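Long-range contact in restriction endonuclease EcoP15I, restriction subunit (Escherichia coli, PDB 4ZCF), which cuts DNA downstream of one of two inversely oriented 5'-CAGCAG-3' sites, working together with the Mod subunit and binding nucleotide in a helicase-type domain: residues L216-H229 and I241-T255. Residues are numbered along the deposited sequence; the frame is centred on the assembly and turned at random.
Sequences LRAVKPFIIIDEPH and IEKFNAQYIIRYGAT. With AMP (adenosine monophosphate), chain H.
Ile-223 sends its CD1 between Ala-246 CB and the Phe-244 ring, touching the alanine methyl at 3.6 Å and Phe-244 CD2 at 3.8 Å. Its CG1 stands anti to the carbonyl carbon (chi1 -53°), and with the chain extended beyond it CD1 ends beside these two residues. On the same face of the sheet Ile-225 CD1 packs against Ile-249 CG2. Leu-216, on helix 212-217, lies alongside Phe-244, its CD1 meeting CE1 of the ring. On the opposite face Ile-224 reaches Ile-250 and Tyr-252 with its two methyls, CD1 meeting Ile-250 CD1 and CG2 meeting Tyr-252 CD1. Phe-222 and Tyr-248 continue that face side by side, their ring planes inclined at 41°.

Between the two layers, strands 222-226 and 248-253 run parallel and alternate their bonds: Ile-223 N to Tyr-248 O, Ile-250 N to Ile-223 O, Ile-225 N to Ile-250 O, Tyr-252 N to Ile-225 O. Before the strands, Gln-247 NE2 donates a hydrogen bond to Lys-220 O at 2.7 Å, from above the carbonyl plane. At the polar edge, Arg-217 NE makes weak, bent hydrogen bonds to Lys-243 O (2.8 Å) and Asn-245 OD1 (3.0 Å); NH2 adds a weak one to Lys-243 O, while NH1 pairs with Asp-214. A leucine in place of Arg-217 would probably leave Lys-243 O and Asn-245 OD1 without these donors and Asp-214 without its charged mate.

At the other end Asp-226 and Glu-227 belong to the AMP pocket; Asp-226 OD2, hydrogen-bonded to Tyr-94 OH, lies 3.0 Å from AMP O3P, and Glu-227 forms a salt bridge with Lys-90. The pair belongs to a right-handed beta-alpha-beta crossover through helix 236-242, in the parallel sheet of the P-loop helicase fold, with strand 109-113 beside 222-226, strand 79-84 beside 248-253, and helix 90-105 packed over Phe-222, Ile-224 and Tyr-252.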
loop_
_atom_site.group_PDB
_atom_site.type_symbol
_atom_site.label_atom_id
_atom_site.label_comp_id
_atom_site.label_asym_id
_atom_site.label_seq_id
_atom_site.Cartn_x
_atom_site.Cartn_y
_atom_site.Cartn_z
ATOM N N LEU C 216 -0.397 10.631 -19.658
ATOM C CA LEU C 216 -1.536 9.979 -20.317
ATOM C C LEU C 216 -1.612 10.328 -21.791
ATOM O O LEU C 216 -1.914 9.455 -22.610
ATOM C CB LEU C 216 -2.862 10.271 -19.613
ATOM C CG LEU C 216 -3.044 9.677 -18.203
ATOM C CD1 LEU C 216 -3.957 10.513 -17.380
ATOM C CD2 LEU C 216 -3.555 8.273 -18.252
ATOM N N ARG C 217 -1.295 11.590 -22.142
ATOM C CA ARG C 217 -1.262 12.039 -23.532
ATOM C C ARG C 217 -0.243 11.207 -24.348
ATOM O O ARG C 217 -0.584 10.729 -25.431
ATOM C CB ARG C 217 -0.967 13.538 -23.609
ATOM C CG ARG C 217 -0.931 14.066 -25.042
ATOM C CD ARG C 217 -0.267 15.414 -25.172
ATOM N NE ARG C 217 -0.970 16.456 -24.417
ATOM C CZ ARG C 217 -0.442 17.132 -23.401
ATOM N NH1 ARG C 217 0.800 16.887 -23.007
ATOM N NH2 ARG C 217 -1.147 18.068 -22.783
ATOM N N ALA C 218 0.970 10.984 -23.787
ATOM C CA ALA C 218 2.085 10.222 -24.378
ATOM C C ALA C 218 1.800 8.730 -24.625
ATOM O O ALA C 218 2.492 8.092 -25.434
ATOM C CB ALA C 218 3.325 10.373 -23.519
ATOM N N VAL C 219 0.808 8.172 -23.907
ATOM C CA VAL C 219 0.377 6.777 -24.022
ATOM C C VAL C 219 -0.411 6.572 -25.358
ATOM O O VAL C 219 -0.569 5.432 -25.816
ATOM C CB VAL C 219 -0.400 6.390 -22.727
ATOM C CG1 VAL C 219 -1.613 5.505 -22.986
ATOM C CG2 VAL C 219 0.530 5.758 -21.706
ATOM N N LYS C 220 -0.830 7.698 -26.002
ATOM C CA LYS C 220 -1.606 7.782 -27.244
ATOM C C LYS C 220 -2.903 7.006 -27.021
ATOM O O LYS C 220 -3.051 5.896 -27.522
ATOM C CB LYS C 220 -0.795 7.289 -28.469
ATOM C CG LYS C 220 0.433 8.130 -28.805
ATOM C CD LYS C 220 1.363 7.353 -29.738
ATOM C CE LYS C 220 2.814 7.776 -29.634
ATOM N NZ LYS C 220 3.740 6.619 -29.795
ATOM N N PRO C 221 -3.829 7.516 -26.181
ATOM C CA PRO C 221 -5.004 6.698 -25.832
ATOM C C PRO C 221 -6.230 6.750 -26.737
ATOM O O PRO C 221 -6.418 7.698 -27.502
ATOM C CB PRO C 221 -5.339 7.180 -24.417
ATOM C CG PRO C 221 -4.885 8.600 -24.390
ATOM C CD PRO C 221 -3.820 8.791 -25.431
ATOM N N PHE C 222 -7.094 5.733 -26.582
ATOM C CA PHE C 222 -8.411 5.616 -27.207
ATOM C C PHE C 222 -9.400 5.868 -26.060
ATOM O O PHE C 222 -9.390 5.135 -25.065
ATOM C CB PHE C 222 -8.608 4.214 -27.843
ATOM C CG PHE C 222 -8.341 4.152 -29.332
ATOM C CD1 PHE C 222 -7.078 4.422 -29.842
ATOM C CD2 PHE C 222 -9.357 3.842 -30.225
ATOM C CE1 PHE C 222 -6.837 4.366 -31.215
ATOM C CE2 PHE C 222 -9.112 3.788 -31.598
ATOM C CZ PHE C 222 -7.857 4.060 -32.085
ATOM N N ILE C 223 -10.191 6.950 -26.158
ATOM C CA ILE C 223 -11.113 7.357 -25.094
ATOM C C ILE C 223 -12.566 7.070 -25.378
ATOM O O ILE C 223 -13.062 7.481 -26.414
ATOM C CB ILE C 223 -10.909 8.836 -24.656
ATOM C CG1 ILE C 223 -9.441 9.134 -24.290
ATOM C CG2 ILE C 223 -11.873 9.206 -23.523
ATOM C CD1 ILE C 223 -9.180 10.542 -23.875
ATOM N N ILE C 224 -13.253 6.439 -24.399
ATOM C CA ILE C 224 -14.674 6.116 -24.380
ATOM C C ILE C 224 -15.390 7.130 -23.474
ATOM O O ILE C 224 -14.959 7.345 -22.341
ATOM C CB ILE C 224 -14.906 4.663 -23.853
ATOM C CG1 ILE C 224 -14.066 3.583 -24.602
ATOM C CG2 ILE C 224 -16.401 4.296 -23.716
ATOM C CD1 ILE C 224 -14.418 3.281 -26.059
ATOM N N ILE C 225 -16.499 7.715 -23.952
ATOM C CA ILE C 225 -17.321 8.617 -23.158
ATOM C C ILE C 225 -18.707 8.022 -22.927
ATOM O O ILE C 225 -19.447 7.777 -23.886
ATOM C CB ILE C 225 -17.306 10.094 -23.643
ATOM C CG1 ILE C 225 -16.052 10.798 -23.094
ATOM C CG2 ILE C 225 -18.557 10.870 -23.166
ATOM C CD1 ILE C 225 -15.096 11.077 -24.023
ATOM N N ASP C 226 -19.021 7.760 -21.634
ATOM C CA ASP C 226 -20.275 7.216 -21.125
ATOM C C ASP C 226 -21.178 8.397 -20.779
ATOM O O ASP C 226 -20.776 9.263 -19.994
ATOM C CB ASP C 226 -19.995 6.363 -19.873
ATOM C CG ASP C 226 -21.020 5.287 -19.583
ATOM O OD1 ASP C 226 -22.187 5.633 -19.347
ATOM O OD2 ASP C 226 -20.633 4.105 -19.512
ATOM N N GLU C 227 -22.390 8.436 -21.369
ATOM C CA GLU C 227 -23.399 9.515 -21.234
ATOM C C GLU C 227 -22.761 10.843 -21.710
ATOM O O GLU C 227 -22.292 11.618 -20.878
ATOM C CB GLU C 227 -24.006 9.612 -19.807
ATOM C CG GLU C 227 -24.264 8.283 -19.100
ATOM C CD GLU C 227 -25.473 7.456 -19.502
ATOM O OE1 GLU C 227 -25.974 7.610 -20.641
ATOM O OE2 GLU C 227 -25.894 6.611 -18.677
ATOM N N PRO C 228 -22.638 11.077 -23.047
ATOM C CA PRO C 228 -21.909 12.268 -23.520
ATOM C C PRO C 228 -22.559 13.605 -23.243
ATOM O O PRO C 228 -21.899 14.636 -23.380
ATOM C CB PRO C 228 -21.723 12.002 -25.015
ATOM C CG PRO C 228 -22.825 11.101 -25.377
ATOM C CD PRO C 228 -23.118 10.260 -24.183
ATOM N N HIS C 229 -23.849 13.582 -22.864
ATOM C CA HIS C 229 -24.660 14.745 -22.532
ATOM C C HIS C 229 -24.233 15.381 -21.200
ATOM O O HIS C 229 -24.674 16.485 -20.883
ATOM C CB HIS C 229 -26.150 14.358 -22.501
ATOM C CG HIS C 229 -26.512 13.307 -21.492
ATOM N ND1 HIS C 229 -27.193 13.628 -20.327
ATOM C CD2 HIS C 229 -26.345 11.961 -21.540
ATOM C CE1 HIS C 229 -27.402 12.479 -19.701
ATOM N NE2 HIS C 229 -26.912 11.446 -20.394
ATOM N N ILE C 241 -10.368 16.799 -21.150
ATOM C CA ILE C 241 -10.293 15.545 -21.933
ATOM C C ILE C 241 -9.520 15.842 -23.225
ATOM O O ILE C 241 -8.669 15.035 -23.619
ATOM C CB ILE C 241 -11.703 14.921 -22.198
ATOM C CG1 ILE C 241 -12.389 14.489 -20.874
ATOM C CG2 ILE C 241 -11.648 13.745 -23.218
ATOM C CD1 ILE C 241 -13.907 14.315 -20.931
ATOM N N GLU C 242 -9.755 17.036 -23.835
ATOM C CA GLU C 242 -9.016 17.499 -25.036
ATOM C C GLU C 242 -7.487 17.535 -24.810
ATOM O O GLU C 242 -6.737 17.274 -25.743
ATOM C CB GLU C 242 -9.504 18.873 -25.529
ATOM C CG GLU C 242 -10.805 18.837 -26.312
ATOM C CD GLU C 242 -11.481 20.165 -26.634
ATOM O OE1 GLU C 242 -10.840 21.233 -26.498
ATOM O OE2 GLU C 242 -12.655 20.127 -27.066
ATOM N N LYS C 243 -7.040 17.809 -23.566
ATOM C CA LYS C 243 -5.627 17.865 -23.181
ATOM C C LYS C 243 -4.870 16.545 -23.409
ATOM O O LYS C 243 -3.638 16.570 -23.469
ATOM C CB LYS C 243 -5.489 18.265 -21.704
ATOM C CG LYS C 243 -5.629 19.742 -21.384
ATOM C CD LYS C 243 -5.650 19.930 -19.861
ATOM C CE LYS C 243 -5.736 21.374 -19.458
ATOM N NZ LYS C 243 -6.251 21.525 -18.071
ATOM N N PHE C 244 -5.585 15.397 -23.487
ATOM C CA PHE C 244 -4.963 14.078 -23.694
ATOM C C PHE C 244 -4.523 13.808 -25.131
ATOM O O PHE C 244 -3.863 12.794 -25.367
ATOM C CB PHE C 244 -5.889 12.937 -23.236
ATOM C CG PHE C 244 -6.201 12.901 -21.766
ATOM C CD1 PHE C 244 -5.184 12.952 -20.821
ATOM C CD2 PHE C 244 -7.510 12.760 -21.323
ATOM C CE1 PHE C 244 -5.475 12.924 -19.459
ATOM C CE2 PHE C 244 -7.801 12.713 -19.965
ATOM C CZ PHE C 244 -6.783 12.799 -19.040
ATOM N N ASN C 245 -4.935 14.669 -26.091
ATOM C CA ASN C 245 -4.674 14.523 -27.524
ATOM C C ASN C 245 -4.846 13.053 -27.943
ATOM O O ASN C 245 -3.898 12.379 -28.410
ATOM C CB ASN C 245 -3.334 15.173 -27.951
ATOM C CG ASN C 245 -3.309 16.683 -27.744
ATOM O OD1 ASN C 245 -2.606 17.210 -26.869
ATOM N ND2 ASN C 245 -4.108 17.418 -28.514
ATOM N N ALA C 246 -6.062 12.543 -27.637
ATOM C CA ALA C 246 -6.495 11.169 -27.862
ATOM C C ALA C 246 -6.536 10.821 -29.356
ATOM O O ALA C 246 -6.817 11.693 -30.187
ATOM C CB ALA C 246 -7.855 10.957 -27.234
ATOM N N GLN C 247 -6.239 9.547 -29.695
ATOM C CA GLN C 247 -6.239 9.095 -31.087
ATOM C C GLN C 247 -7.620 9.236 -31.691
ATOM O O GLN C 247 -7.740 9.806 -32.773
ATOM C CB GLN C 247 -5.702 7.660 -31.232
ATOM C CG GLN C 247 -4.184 7.557 -31.224
ATOM C CD GLN C 247 -3.723 6.121 -31.305
ATOM O OE1 GLN C 247 -3.734 5.491 -32.363
ATOM N NE2 GLN C 247 -3.289 5.571 -30.193
ATOM N N TYR C 248 -8.659 8.747 -30.969
ATOM C CA TYR C 248 -10.086 8.747 -31.336
ATOM C C TYR C 248 -10.930 8.685 -30.077
ATOM O O TYR C 248 -10.548 8.019 -29.111
ATOM C CB TYR C 248 -10.439 7.526 -32.215
ATOM C CG TYR C 248 -9.864 7.584 -33.609
ATOM C CD1 TYR C 248 -8.602 7.065 -33.889
ATOM C CD2 TYR C 248 -10.583 8.152 -34.656
ATOM C CE1 TYR C 248 -8.048 7.158 -35.162
ATOM C CE2 TYR C 248 -10.039 8.247 -35.935
ATOM C CZ TYR C 248 -8.771 7.748 -36.181
ATOM O OH TYR C 248 -8.221 7.844 -37.431
ATOM N N ILE C 249 -12.097 9.343 -30.105
ATOM C CA ILE C 249 -13.048 9.381 -28.993
ATOM C C ILE C 249 -14.386 8.727 -29.395
ATOM O O ILE C 249 -15.050 9.211 -30.312
ATOM C CB ILE C 249 -13.221 10.829 -28.430
ATOM C CG1 ILE C 249 -11.888 11.403 -27.876
ATOM C CG2 ILE C 249 -14.317 10.895 -27.378
ATOM C CD1 ILE C 249 -11.701 12.853 -28.127
ATOM N N ILE C 250 -14.789 7.646 -28.690
ATOM C CA ILE C 250 -16.055 6.963 -28.970
ATOM C C ILE C 250 -17.072 7.264 -27.858
ATOM O O ILE C 250 -16.875 6.811 -26.733
ATOM C CB ILE C 250 -15.920 5.443 -29.311
ATOM C CG1 ILE C 250 -14.635 5.104 -30.114
ATOM C CG2 ILE C 250 -17.153 5.003 -30.102
ATOM C CD1 ILE C 250 -13.379 4.778 -29.329
ATOM N N ARG C 251 -18.137 8.059 -28.172
ATOM C CA ARG C 251 -19.170 8.497 -27.208
ATOM C C ARG C 251 -20.379 7.579 -27.225
ATOM O O ARG C 251 -20.881 7.241 -28.300
ATOM C CB ARG C 251 -19.604 9.953 -27.436
ATOM C CG ARG C 251 -18.467 10.972 -27.590
ATOM C CD ARG C 251 -18.985 12.412 -27.665
ATOM N NE ARG C 251 -19.841 12.648 -28.834
ATOM C CZ ARG C 251 -20.523 13.768 -29.072
ATOM N NH1 ARG C 251 -20.448 14.794 -28.231
ATOM N NH2 ARG C 251 -21.285 13.871 -30.156
ATOM N N TYR C 252 -20.856 7.179 -26.035
ATOM C CA TYR C 252 -21.960 6.224 -25.903
ATOM C C TYR C 252 -23.033 6.738 -25.014
ATOM O O TYR C 252 -22.769 7.086 -23.857
ATOM C CB TYR C 252 -21.456 4.885 -25.332
ATOM C CG TYR C 252 -20.526 4.140 -26.261
ATOM C CD1 TYR C 252 -19.167 4.443 -26.306
ATOM C CD2 TYR C 252 -20.989 3.082 -27.041
ATOM C CE1 TYR C 252 -18.298 3.731 -27.126
ATOM C CE2 TYR C 252 -20.128 2.372 -27.877
ATOM C CZ TYR C 252 -18.787 2.716 -27.931
ATOM O OH TYR C 252 -17.931 2.047 -28.760
ATOM N N GLY C 253 -24.251 6.728 -25.525
ATOM C CA GLY C 253 -25.382 7.181 -24.739
ATOM C C GLY C 253 -26.688 7.206 -25.482
ATOM O O GLY C 253 -26.768 6.822 -26.649
ATOM N N ALA C 254 -27.716 7.668 -24.780
ATOM C CA ALA C 254 -29.073 7.794 -25.277
ATOM C C ALA C 254 -29.405 9.276 -25.556
ATOM O O ALA C 254 -30.401 9.564 -26.232
ATOM C CB ALA C 254 -30.024 7.222 -24.250
ATOM N N THR C 255 -28.559 10.209 -25.037
ATOM C CA THR C 255 -28.742 11.657 -25.186
ATOM C C THR C 255 -27.518 12.380 -25.767
ATOM O O THR C 255 -26.420 12.318 -25.207
ATOM C CB THR C 255 -29.239 12.299 -23.876
ATOM O OG1 THR C 255 -30.288 11.504 -23.331
ATOM C CG2 THR C 255 -29.721 13.734 -24.070
HETATM P P AMP H . -23.593 2.478 -17.428
HETATM O O1P AMP H . -23.997 3.864 -17.093
HETATM O O2P AMP H . -23.988 2.340 -18.852
HETATM O O3P AMP H . -22.110 2.523 -17.477
HETATM O "O5'" AMP H . -24.154 1.370 -16.427
HETATM C "C5'" AMP H . -24.939 0.295 -16.915
HETATM C "C4'" AMP H . -24.695 -0.964 -16.144
HETATM O "O4'" AMP H . -25.498 -2.052 -16.680
HETATM C "C3'" AMP H . -23.278 -1.398 -16.286
HETATM O "O3'" AMP H . -22.518 -0.859 -15.204
HETATM C "C2'" AMP H . -23.305 -2.873 -16.301
HETATM O "O2'" AMP H . -23.125 -3.399 -14.978
HETATM C "C1'" AMP H . -24.672 -3.249 -16.772
HETATM N N9 AMP H . -24.706 -3.817 -18.059
HETATM C C8 AMP H . -24.415 -3.143 -19.154
HETATM N N7 AMP H . -24.577 -3.945 -20.242
HETATM C C5 AMP H . -25.067 -5.230 -19.724
HETATM C C6 AMP H . -25.453 -6.501 -20.236
HETATM N N6 AMP H . -25.415 -6.765 -21.629
HETATM N N1 AMP H . -25.855 -7.462 -19.366
HETATM C C2 AMP H . -25.891 -7.257 -18.057
HETATM N N3 AMP H . -25.544 -6.097 -17.506
HETATM C C4 AMP H . -25.130 -5.055 -18.266
#